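Local coordinates for flavin reductase domain protein (Arthrobacter sp., PDB 2QCK) that probably binds FMN and catalyses the reduction of flavin, as an oxidoreductase of the flavin reductase-like family, at residues I26-P35 with W101-L111; S63-T71 with I122-A132. All blocks are in the same frame, centred on the assembly; numbering follows the deposited sequence.

Contact 1: I26-P35 with W101-L111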
loop_
_atom_site.group_PDB
_atom_site.type_symbol
_atom_site.label_atom_id
_atom_site.label_comp_id
_atom_site.label_asym_id
_atom_site.label_seq_id
_atom_site.Cartn_x
_atom_site.Cartn_y
_atom_site.Cartn_z
ATOM N N ILE A 26 6.770 9.146 4.386
ATOM C CA ILE A 26 6.226 10.328 5.055
ATOM C C ILE A 26 5.726 11.347 4.032
ATOM O O ILE A 26 6.410 11.637 3.007
ATOM C CB ILE A 26 7.221 11.044 6.022
ATOM C CG1 ILE A 26 7.643 10.094 7.155
ATOM C CG2 ILE A 26 6.524 12.280 6.545
ATOM C CD1 ILE A 26 8.948 10.448 7.879
ATOM N N ILE A 27 4.518 11.857 4.288
ATOM C CA ILE A 27 3.863 12.854 3.414
ATOM C C ILE A 27 4.028 14.185 4.091
ATOM O O ILE A 27 3.846 14.260 5.286
ATOM C CB ILE A 27 2.358 12.564 3.246
ATOM C CG1 ILE A 27 2.174 11.242 2.525
ATOM C CG2 ILE A 27 1.615 13.725 2.475
ATOM C CD1 ILE A 27 2.376 11.328 1.029
ATOM N N THR A 28 4.361 15.211 3.316
ATOM C CA THR A 28 4.542 16.583 3.868
ATOM C C THR A 28 3.661 17.538 3.065
ATOM O O THR A 28 3.394 17.293 1.899
ATOM C CB THR A 28 5.969 17.015 3.789
ATOM O OG1 THR A 28 6.419 16.916 2.396
ATOM C CG2 THR A 28 6.800 16.158 4.772
ATOM N N VAL A 29 3.119 18.569 3.715
ATOM C CA VAL A 29 2.345 19.566 3.020
ATOM C C VAL A 29 2.562 20.869 3.745
ATOM O O VAL A 29 2.770 20.884 4.959
ATOM C CB VAL A 29 0.876 19.205 2.955
ATOM C CG1 VAL A 29 0.300 18.949 4.334
ATOM C CG2 VAL A 29 0.085 20.273 2.185
ATOM N N ASN A 30 2.582 21.937 2.977
ATOM C CA ASN A 30 2.698 23.315 3.506
ATOM C C ASN A 30 1.347 24.022 3.382
ATOM O O ASN A 30 0.938 24.484 2.288
ATOM C CB ASN A 30 3.784 24.029 2.700
ATOM C CG ASN A 30 4.139 25.391 3.260
ATOM O OD1 ASN A 30 3.426 25.963 4.092
ATOM N ND2 ASN A 30 5.258 25.918 2.799
ATOM N N TYR A 31 0.656 24.102 4.507
ATOM C CA TYR A 31 -0.659 24.683 4.562
ATOM C C TYR A 31 -0.541 26.160 4.902
ATOM O O TYR A 31 -0.418 26.542 6.063
ATOM C CB TYR A 31 -1.480 23.972 5.619
ATOM C CG TYR A 31 -2.941 24.311 5.658
ATOM C CD1 TYR A 31 -3.617 24.813 4.542
ATOM C CD2 TYR A 31 -3.662 24.084 6.816
ATOM C CE1 TYR A 31 -4.964 25.114 4.614
ATOM C CE2 TYR A 31 -4.992 24.350 6.892
ATOM C CZ TYR A 31 -5.654 24.865 5.802
ATOM O OH TYR A 31 -7.006 25.128 5.930
ATOM N N ASN A 32 -0.555 26.972 3.862
ATOM C CA ASN A 32 -0.541 28.402 4.005
ATOM C C ASN A 32 0.513 28.852 4.962
ATOM O O ASN A 32 0.255 29.663 5.841
ATOM C CB ASN A 32 -1.937 28.900 4.408
ATOM C CG ASN A 32 -2.737 29.352 3.207
ATOM O OD1 ASN A 32 -3.690 28.676 2.793
ATOM N ND2 ASN A 32 -2.313 30.471 2.591
ATOM N N GLY A 33 1.711 28.298 4.799
ATOM C CA GLY A 33 2.859 28.733 5.564
ATOM C C GLY A 33 3.338 27.828 6.676
ATOM O O GLY A 33 4.460 27.985 7.126
ATOM N N THR A 34 2.501 26.913 7.152
ATOM C CA THR A 34 2.881 26.058 8.273
ATOM C C THR A 34 3.075 24.660 7.715
ATOM O O THR A 34 2.220 24.212 7.005
ATOM C CB THR A 34 1.781 26.054 9.340
ATOM O OG1 THR A 34 1.672 27.354 9.926
ATOM C CG2 THR A 34 2.113 25.099 10.430
ATOM N N PRO A 35 4.214 24.004 7.998
ATOM C CA PRO A 35 4.433 22.647 7.524
ATOM C C PRO A 35 3.661 21.618 8.315
ATOM O O PRO A 35 3.579 21.690 9.534
ATOM C CB PRO A 35 5.929 22.426 7.719
ATOM C CG PRO A 35 6.305 23.305 8.859
ATOM C CD PRO A 35 5.384 24.513 8.742
ATOM N N TRP A 101 14.666 19.243 7.967
ATOM C CA TRP A 101 13.869 19.502 6.795
ATOM C C TRP A 101 14.140 20.893 6.279
ATOM O O TRP A 101 14.685 21.731 6.975
ATOM C CB TRP A 101 12.370 19.376 7.134
ATOM C CG TRP A 101 11.934 20.411 8.094
ATOM C CD1 TRP A 101 12.147 20.414 9.448
ATOM C CD2 TRP A 101 11.275 21.643 7.787
ATOM N NE1 TRP A 101 11.643 21.552 9.996
ATOM C CE2 TRP A 101 11.104 22.333 9.004
ATOM C CE3 TRP A 101 10.799 22.226 6.602
ATOM C CZ2 TRP A 101 10.467 23.573 9.074
ATOM C CZ3 TRP A 101 10.185 23.454 6.670
ATOM C CH2 TRP A 101 10.033 24.128 7.898
ATOM N N GLU A 102 13.738 21.132 5.049
ATOM C CA GLU A 102 13.663 22.474 4.530
ATOM C C GLU A 102 12.674 22.551 3.388
ATOM O O GLU A 102 12.289 21.534 2.824
ATOM C CB GLU A 102 15.028 22.909 4.052
ATOM C CG GLU A 102 15.497 22.100 2.855
ATOM C CD GLU A 102 17.010 22.150 2.713
ATOM O OE1 GLU A 102 17.591 23.263 2.903
ATOM O OE2 GLU A 102 17.602 21.075 2.426
ATOM N N LEU A 103 12.255 23.767 3.076
ATOM C CA LEU A 103 11.294 24.012 2.014
ATOM C C LEU A 103 11.953 23.768 0.683
ATOM O O LEU A 103 13.015 24.342 0.398
ATOM C CB LEU A 103 10.799 25.468 2.058
ATOM C CG LEU A 103 9.854 25.829 3.207
ATOM C CD1 LEU A 103 9.433 27.255 3.056
ATOM C CD2 LEU A 103 8.636 24.888 3.326
ATOM N N GLY A 104 11.314 22.953 -0.140
ATOM C CA GLY A 104 11.766 22.706 -1.495
ATOM C C GLY A 104 10.825 23.299 -2.529
ATOM O O GLY A 104 10.048 24.213 -2.222
ATOM N N PRO A 105 10.848 22.741 -3.751
ATOM C CA PRO A 105 9.947 23.105 -4.849
ATOM C C PRO A 105 8.512 23.262 -4.391
ATOM O O PRO A 105 8.051 22.476 -3.575
ATOM C CB PRO A 105 10.045 21.898 -5.787
ATOM C CG PRO A 105 11.440 21.439 -5.603
ATOM C CD PRO A 105 11.744 21.636 -4.133
ATOM N N TYR A 106 7.846 24.288 -4.913
ATOM C CA TYR A 106 6.484 24.642 -4.550
ATOM C C TYR A 106 6.300 24.859 -3.047
ATOM O O TYR A 106 5.173 24.770 -2.534
ATOM C CB TYR A 106 5.513 23.586 -5.058
ATOM C CG TYR A 106 5.730 23.189 -6.502
ATOM C CD1 TYR A 106 5.083 23.854 -7.536
ATOM C CD2 TYR A 106 6.569 22.151 -6.833
ATOM C CE1 TYR A 106 5.269 23.485 -8.857
ATOM C CE2 TYR A 106 6.758 21.767 -8.148
ATOM C CZ TYR A 106 6.108 22.436 -9.157
ATOM O OH TYR A 106 6.319 22.060 -10.471
ATOM N N GLU A 107 7.395 25.137 -2.340
ATOM C CA GLU A 107 7.367 25.357 -0.888
ATOM C C GLU A 107 6.926 24.099 -0.131
ATOM O O GLU A 107 6.430 24.188 0.986
ATOM C CB GLU A 107 6.420 26.502 -0.538
ATOM C CG GLU A 107 6.716 27.787 -1.281
ATOM C CD GLU A 107 7.661 28.657 -0.509
ATOM O OE1 GLU A 107 7.199 29.289 0.467
ATOM O OE2 GLU A 107 8.860 28.693 -0.860
ATOM N N VAL A 108 7.074 22.939 -0.756
ATOM C CA VAL A 108 6.799 21.673 -0.091
ATOM C C VAL A 108 7.924 21.431 0.927
ATOM O O VAL A 108 9.118 21.688 0.637
ATOM C CB VAL A 108 6.729 20.514 -1.110
ATOM C CG1 VAL A 108 6.563 19.134 -0.392
ATOM C CG2 VAL A 108 5.581 20.747 -2.102
ATOM N N PRO A 109 7.565 20.962 2.146
ATOM C CA PRO A 109 8.622 20.608 3.089
ATOM C C PRO A 109 9.294 19.298 2.697
ATOM O O PRO A 109 8.637 18.246 2.562
ATOM C CB PRO A 109 7.872 20.464 4.418
ATOM C CG PRO A 109 6.509 21.013 4.190
ATOM C CD PRO A 109 6.240 20.758 2.755
ATOM N N ILE A 110 10.598 19.389 2.488
ATOM C CA ILE A 110 11.458 18.281 2.128
ATOM C C ILE A 110 12.336 17.856 3.325
ATOM O O ILE A 110 13.112 18.654 3.886
ATOM C CB ILE A 110 12.312 18.573 0.840
ATOM C CG1 ILE A 110 11.403 18.929 -0.341
ATOM C CG2 ILE A 110 13.157 17.326 0.482
ATOM C CD1 ILE A 110 10.512 17.770 -0.830
ATOM N N LEU A 111 12.179 16.588 3.703
ATOM C CA LEU A 111 12.903 15.977 4.777
ATOM C C LEU A 111 14.232 15.498 4.267
ATOM O O LEU A 111 14.301 14.832 3.244
ATOM C CB LEU A 111 12.148 14.765 5.320
ATOM C CG LEU A 111 10.690 14.931 5.728
ATOM C CD1 LEU A 111 10.155 13.583 6.277
ATOM C CD2 LEU A 111 10.561 16.078 6.713
#

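Contact 2: S63-T71 with I122-A132. With PO4 (phosphate ion), chain B.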
loop_
_atom_site.group_PDB
_atom_site.type_symbol
_atom_site.label_atom_id
_atom_site.label_comp_id
_atom_site.label_asym_id
_atom_site.label_seq_id
_atom_site.Cartn_x
_atom_site.Cartn_y
_atom_site.Cartn_z
ATOM N N SER A 63 -3.412 16.517 9.986
ATOM C CA SER A 63 -2.994 17.020 8.697
ATOM C C SER A 63 -4.113 17.012 7.649
ATOM O O SER A 63 -3.852 17.342 6.484
ATOM C CB SER A 63 -1.849 16.157 8.171
ATOM O OG SER A 63 -0.759 16.184 9.070
ATOM N N TRP A 64 -5.333 16.622 8.002
ATOM C CA TRP A 64 -6.396 16.530 6.967
ATOM C C TRP A 64 -6.740 17.912 6.343
ATOM O O TRP A 64 -6.822 18.041 5.112
ATOM C CB TRP A 64 -7.649 15.810 7.503
ATOM C CG TRP A 64 -8.794 15.958 6.568
ATOM C CD1 TRP A 64 -9.898 16.754 6.728
ATOM C CD2 TRP A 64 -8.886 15.400 5.256
ATOM N NE1 TRP A 64 -10.707 16.671 5.611
ATOM C CE2 TRP A 64 -10.109 15.850 4.689
ATOM C CE3 TRP A 64 -8.086 14.521 4.524
ATOM C CZ2 TRP A 64 -10.525 15.474 3.438
ATOM C CZ3 TRP A 64 -8.503 14.168 3.259
ATOM C CH2 TRP A 64 -9.713 14.641 2.733
ATOM N N PRO A 65 -6.918 18.944 7.167
ATOM C CA PRO A 65 -7.216 20.219 6.603
ATOM C C PRO A 65 -6.134 20.704 5.659
ATOM O O PRO A 65 -6.467 21.332 4.671
ATOM C CB PRO A 65 -7.349 21.126 7.831
ATOM C CG PRO A 65 -7.804 20.203 8.888
ATOM C CD PRO A 65 -6.943 19.004 8.636
ATOM N N ALA A 66 -4.863 20.418 5.951
ATOM C CA ALA A 66 -3.748 20.811 5.057
ATOM C C ALA A 66 -3.918 20.112 3.719
ATOM O O ALA A 66 -3.848 20.741 2.651
ATOM C CB ALA A 66 -2.384 20.451 5.655
ATOM N N ILE A 67 -4.229 18.826 3.786
ATOM C CA ILE A 67 -4.427 18.015 2.576
ATOM C C ILE A 67 -5.691 18.388 1.775
ATOM O O ILE A 67 -5.683 18.402 0.522
ATOM C CB ILE A 67 -4.414 16.497 2.959
ATOM C CG1 ILE A 67 -3.032 16.089 3.510
ATOM C CG2 ILE A 67 -4.714 15.616 1.755
ATOM C CD1 ILE A 67 -1.916 15.963 2.474
ATOM N N ALA A 68 -6.797 18.602 2.472
ATOM C CA ALA A 68 -8.035 19.079 1.898
ATOM C C ALA A 68 -7.911 20.415 1.138
ATOM O O ALA A 68 -8.582 20.625 0.127
ATOM C CB ALA A 68 -9.097 19.214 2.996
ATOM N N ASN A 69 -7.061 21.306 1.639
ATOM C CA ASN A 69 -6.965 22.656 1.152
ATOM C C ASN A 69 -5.655 23.033 0.495
ATOM O O ASN A 69 -5.466 24.178 0.156
ATOM C CB ASN A 69 -7.246 23.599 2.297
ATOM C CG ASN A 69 -8.626 23.408 2.845
ATOM O OD1 ASN A 69 -8.821 23.102 4.027
ATOM N ND2 ASN A 69 -9.593 23.522 1.976
ATOM N N THR A 70 -4.805 22.058 0.202
ATOM C CA THR A 70 -3.552 22.324 -0.476
ATOM C C THR A 70 -3.387 21.438 -1.667
ATOM O O THR A 70 -3.942 20.330 -1.707
ATOM C CB THR A 70 -2.383 22.166 0.509
ATOM O OG1 THR A 70 -2.664 22.980 1.658
ATOM C CG2 THR A 70 -1.058 22.671 -0.104
ATOM N N THR A 71 -2.646 21.913 -2.660
ATOM C CA THR A 71 -2.398 21.109 -3.855
ATOM C C THR A 71 -1.058 20.362 -3.901
ATOM O O THR A 71 -1.033 19.190 -4.238
ATOM C CB THR A 71 -2.566 21.923 -5.137
ATOM O OG1 THR A 71 -3.940 22.269 -5.282
ATOM C CG2 THR A 71 -2.113 21.107 -6.348
ATOM N N ILE A 122 -1.927 17.081 -5.779
ATOM C CA ILE A 122 -3.144 16.328 -5.489
ATOM C C ILE A 122 -4.192 16.618 -6.552
ATOM O O ILE A 122 -4.543 17.784 -6.786
ATOM C CB ILE A 122 -3.750 16.691 -4.139
ATOM C CG1 ILE A 122 -2.795 16.307 -3.017
ATOM C CG2 ILE A 122 -5.094 15.916 -3.908
ATOM C CD1 ILE A 122 -3.274 16.797 -1.619
ATOM N N GLN A 123 -4.673 15.551 -7.191
ATOM C CA GLN A 123 -5.718 15.643 -8.231
ATOM C C GLN A 123 -7.101 15.734 -7.590
ATOM O O GLN A 123 -7.915 16.579 -7.929
ATOM C CB GLN A 123 -5.594 14.441 -9.149
ATOM C CG GLN A 123 -4.211 14.336 -9.760
ATOM C CD GLN A 123 -3.864 15.479 -10.683
ATOM O OE1 GLN A 123 -4.418 15.584 -11.773
ATOM N NE2 GLN A 123 -2.916 16.329 -10.274
HETATM N N MSE A 124 -7.347 14.904 -6.602
HETATM C CA MSE A 124 -8.635 14.822 -5.973
HETATM C C MSE A 124 -8.441 13.998 -4.727
HETATM O O MSE A 124 -7.470 13.226 -4.619
HETATM C CB MSE A 124 -9.570 14.015 -6.904
HETATM C CG MSE A 124 -9.043 12.476 -6.944
HETATM SE SE MSE A 124 -9.396 12.009 -8.600
HETATM C CE MSE A 124 -8.162 13.097 -9.658
ATOM N N ARG A 125 -9.386 14.142 -3.798
ATOM C CA ARG A 125 -9.559 13.226 -2.675
ATOM C C ARG A 125 -10.933 12.605 -2.771
ATOM O O ARG A 125 -11.916 13.321 -3.045
ATOM C CB ARG A 125 -9.475 13.986 -1.339
ATOM C CG ARG A 125 -8.320 14.962 -1.257
ATOM C CD ARG A 125 -8.798 16.389 -1.259
ATOM N NE ARG A 125 -7.680 17.320 -1.353
ATOM C CZ ARG A 125 -7.359 18.051 -2.428
ATOM N NH1 ARG A 125 -8.044 18.002 -3.559
ATOM N NH2 ARG A 125 -6.306 18.838 -2.362
ATOM N N LEU A 126 -11.044 11.296 -2.518
ATOM C CA LEU A 126 -12.318 10.599 -2.510
ATOM C C LEU A 126 -12.693 10.368 -1.067
ATOM O O LEU A 126 -12.128 9.467 -0.411
ATOM C CB LEU A 126 -12.136 9.282 -3.198
ATOM C CG LEU A 126 -13.315 8.404 -3.612
ATOM C CD1 LEU A 126 -14.325 9.136 -4.474
ATOM C CD2 LEU A 126 -12.703 7.172 -4.328
ATOM N N SER A 127 -13.607 11.184 -0.552
ATOM C CA SER A 127 -13.824 11.238 0.878
ATOM C C SER A 127 -15.029 10.464 1.295
ATOM O O SER A 127 -16.135 10.669 0.787
ATOM C CB SER A 127 -13.912 12.676 1.378
ATOM O OG SER A 127 -12.686 13.313 1.132
ATOM N N PHE A 128 -14.802 9.571 2.247
ATOM C CA PHE A 128 -15.875 8.872 2.901
ATOM C C PHE A 128 -16.159 9.586 4.230
ATOM O O PHE A 128 -15.812 10.778 4.419
ATOM C CB PHE A 128 -15.527 7.369 3.015
ATOM C CG PHE A 128 -15.353 6.694 1.669
ATOM C CD1 PHE A 128 -14.156 6.786 0.979
ATOM C CD2 PHE A 128 -16.423 6.055 1.056
ATOM C CE1 PHE A 128 -14.013 6.229 -0.283
ATOM C CE2 PHE A 128 -16.286 5.484 -0.209
ATOM C CZ PHE A 128 -15.076 5.592 -0.881
ATOM N N GLU A 129 -16.786 8.890 5.161
ATOM C CA GLU A 129 -17.178 9.538 6.415
ATOM C C GLU A 129 -15.966 9.966 7.221
ATOM O O GLU A 129 -15.909 11.062 7.728
ATOM C CB GLU A 129 -17.996 8.589 7.272
ATOM C CG GLU A 129 -19.179 7.930 6.558
ATOM C CD GLU A 129 -18.801 6.667 5.801
ATOM O OE1 GLU A 129 -17.627 6.541 5.466
ATOM O OE2 GLU A 129 -19.675 5.816 5.559
ATOM N N ASN A 130 -15.000 9.078 7.391
ATOM C CA ASN A 130 -13.886 9.406 8.253
ATOM C C ASN A 130 -12.550 9.243 7.613
ATOM O O ASN A 130 -11.523 9.473 8.267
ATOM C CB ASN A 130 -13.937 8.513 9.463
ATOM C CG ASN A 130 -15.203 8.706 10.268
ATOM O OD1 ASN A 130 -15.413 9.777 10.826
ATOM N ND2 ASN A 130 -16.043 7.668 10.346
ATOM N N ASN A 131 -12.522 8.783 6.360
ATOM C CA ASN A 131 -11.255 8.604 5.690
ATOM C C ASN A 131 -11.373 8.989 4.245
ATOM O O ASN A 131 -12.477 9.084 3.719
ATOM C CB ASN A 131 -10.817 7.137 5.771
ATOM C CG ASN A 131 -10.768 6.623 7.219
ATOM O OD1 ASN A 131 -9.720 6.610 7.853
ATOM N ND2 ASN A 131 -11.907 6.285 7.752
ATOM N N ALA A 132 -10.231 9.227 3.617
ATOM C CA ALA A 132 -10.182 9.584 2.197
ATOM C C ALA A 132 -9.085 8.842 1.455
ATOM O O ALA A 132 -8.023 8.528 2.016
ATOM C CB ALA A 132 -9.929 11.158 2.067
HETATM P P PO4 B . -13.189 19.020 4.126
HETATM O O1 PO4 B . -12.844 19.716 2.831
HETATM O O2 PO4 B . -13.640 17.595 3.857
HETATM O O3 PO4 B . -11.924 19.079 4.936
HETATM O O4 PO4 B . -14.280 19.735 4.899
HETATM O O HOH W 1 -5.514 19.776 -5.453
#

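Contact 1: I26-P35 with W101-L111
Thr28 and Pro109 meet where the packing is closest. The threonine hydroxyl OG1 donates to Pro109 O at 2.6 Å, lying in the carbonyl plane, while Val108 CG1 packs against the hydroxyl OG1 itself. OG1 can do this because chi1 of 56° places it between the backbone N and the carbonyl carbon; CG2 is then left to slide past Leu111. A valine here would probably leave Pro109 O, in this buried spot, without its hydroxyl donor. Two residues earlier on the strand, Ile26 CD1 meets Leu111 CD1 at 3.7 Å, the two side chains crossing at about a right angle. Toward Asn30, the Pro109 ring rests its CD over the Val29-Asn30 peptide and its CG against Pro35 CB. The segments join a two-stranded antiparallel hairpin, 101-103 with 109-111, to the large antiparallel sheet; strands 26-31 and 109-111 run at 151° with axes 6.8 Å apart, layered rather than hydrogen-bonded edge to edge. Toward the type I' turn Tyr31-Thr34 the contact thins. Asn30, its CG anti to the backbone N, sends ND2 to a lone pair of Glu107 O, 2.8 Å away and exactly in the amide plane, at an N-H...O angle of 164°. Its surroundings include exposed Leu103, whose CD2 reaches ND2, and the CB of exposed Glu107. Pro35 CG touches Trp101 CH2 at 3.9 Å; the indole NE1 is held by Phe96 O.

Contact 2: S63-T71 with I122-A132
Arg125 reaches from its strand to helix 64-69 and grips Ile67 O side-on with two nitrogens, NE at 2.9 Å and NH2 at 3.0 Å from that one oxygen. The oxygen lies almost in the guanidinium plane, but the two donors use it differently: NH2 approaches nearly along the C=O axis, whereas NE is tilted 33° from the carbonyl plane. Thr70 O also lies at the guanidinium edge. Ile122 CG2 covers one face of the group, 3.4 Å above its centre, and Ala68 O lies over the opposite face, nearer the rim, so the group is held flat between them. The chain is bent at chi2 (111°) and straight at chi3, which lays NE and NH2 alongside Ile67 O.

Beside this grip, Ile122 pushes CD1 against Ile67 CG2, the side chains crossing at about a right angle, and against Ile67 O and Thr70 O. Its backbone N donates to Thr71 O at 2.8 Å, nearly straight at 173°, while a water bridges Thr71 OG1 and Ile122 O. At the other end of the helix Trp64 extends its six-membered ring toward the strands: CZ3 touches Ala132 CB at 3.5 Å, CH2 nears Ser127 OG, and Arg125 CB comes to the ring edge. Its NE1 makes a weak bond to O3 of a phosphate ion, probably from the crystallisation liquor, which also touches Ala68 CB.

Farther out, Thr70 OG1 donates to Ala66 O at 2.7 Å, tying the chain that leaves the helix back to it. Met57 of strand 51-58 backs both Trp64 and Ile67, and the second subunit receives Glu129 in a salt bridge with its Arg52. The whole is a short helix packed across the antiparallel strands 116-127 and 131-143 of the flavin reductase-like, FMN-binding domain.

How the contacts relate
Contacts 1 and 2 have centres about 16 Å apart and meet where strand 22-31 passes helix 64-69. Val29, whose CB points away from the 101-111 hairpin, brings CG1 to within 3.3 Å of Ala66 CB and CG2 to within 3.5 Å of Thr70 CG2; Tyr31 CD1 lies 3.5 Å from Thr70 OG1. Strand 22-31 is therefore covered by the hairpin on one side and by the helix on the other. The segments alternate along the chain, and strand 116-127 follows the hairpin directly. The phosphate belongs to contact 2 and marks no established flavin site, whereas the second subunit reaches contact 2 but does not touch contact 1.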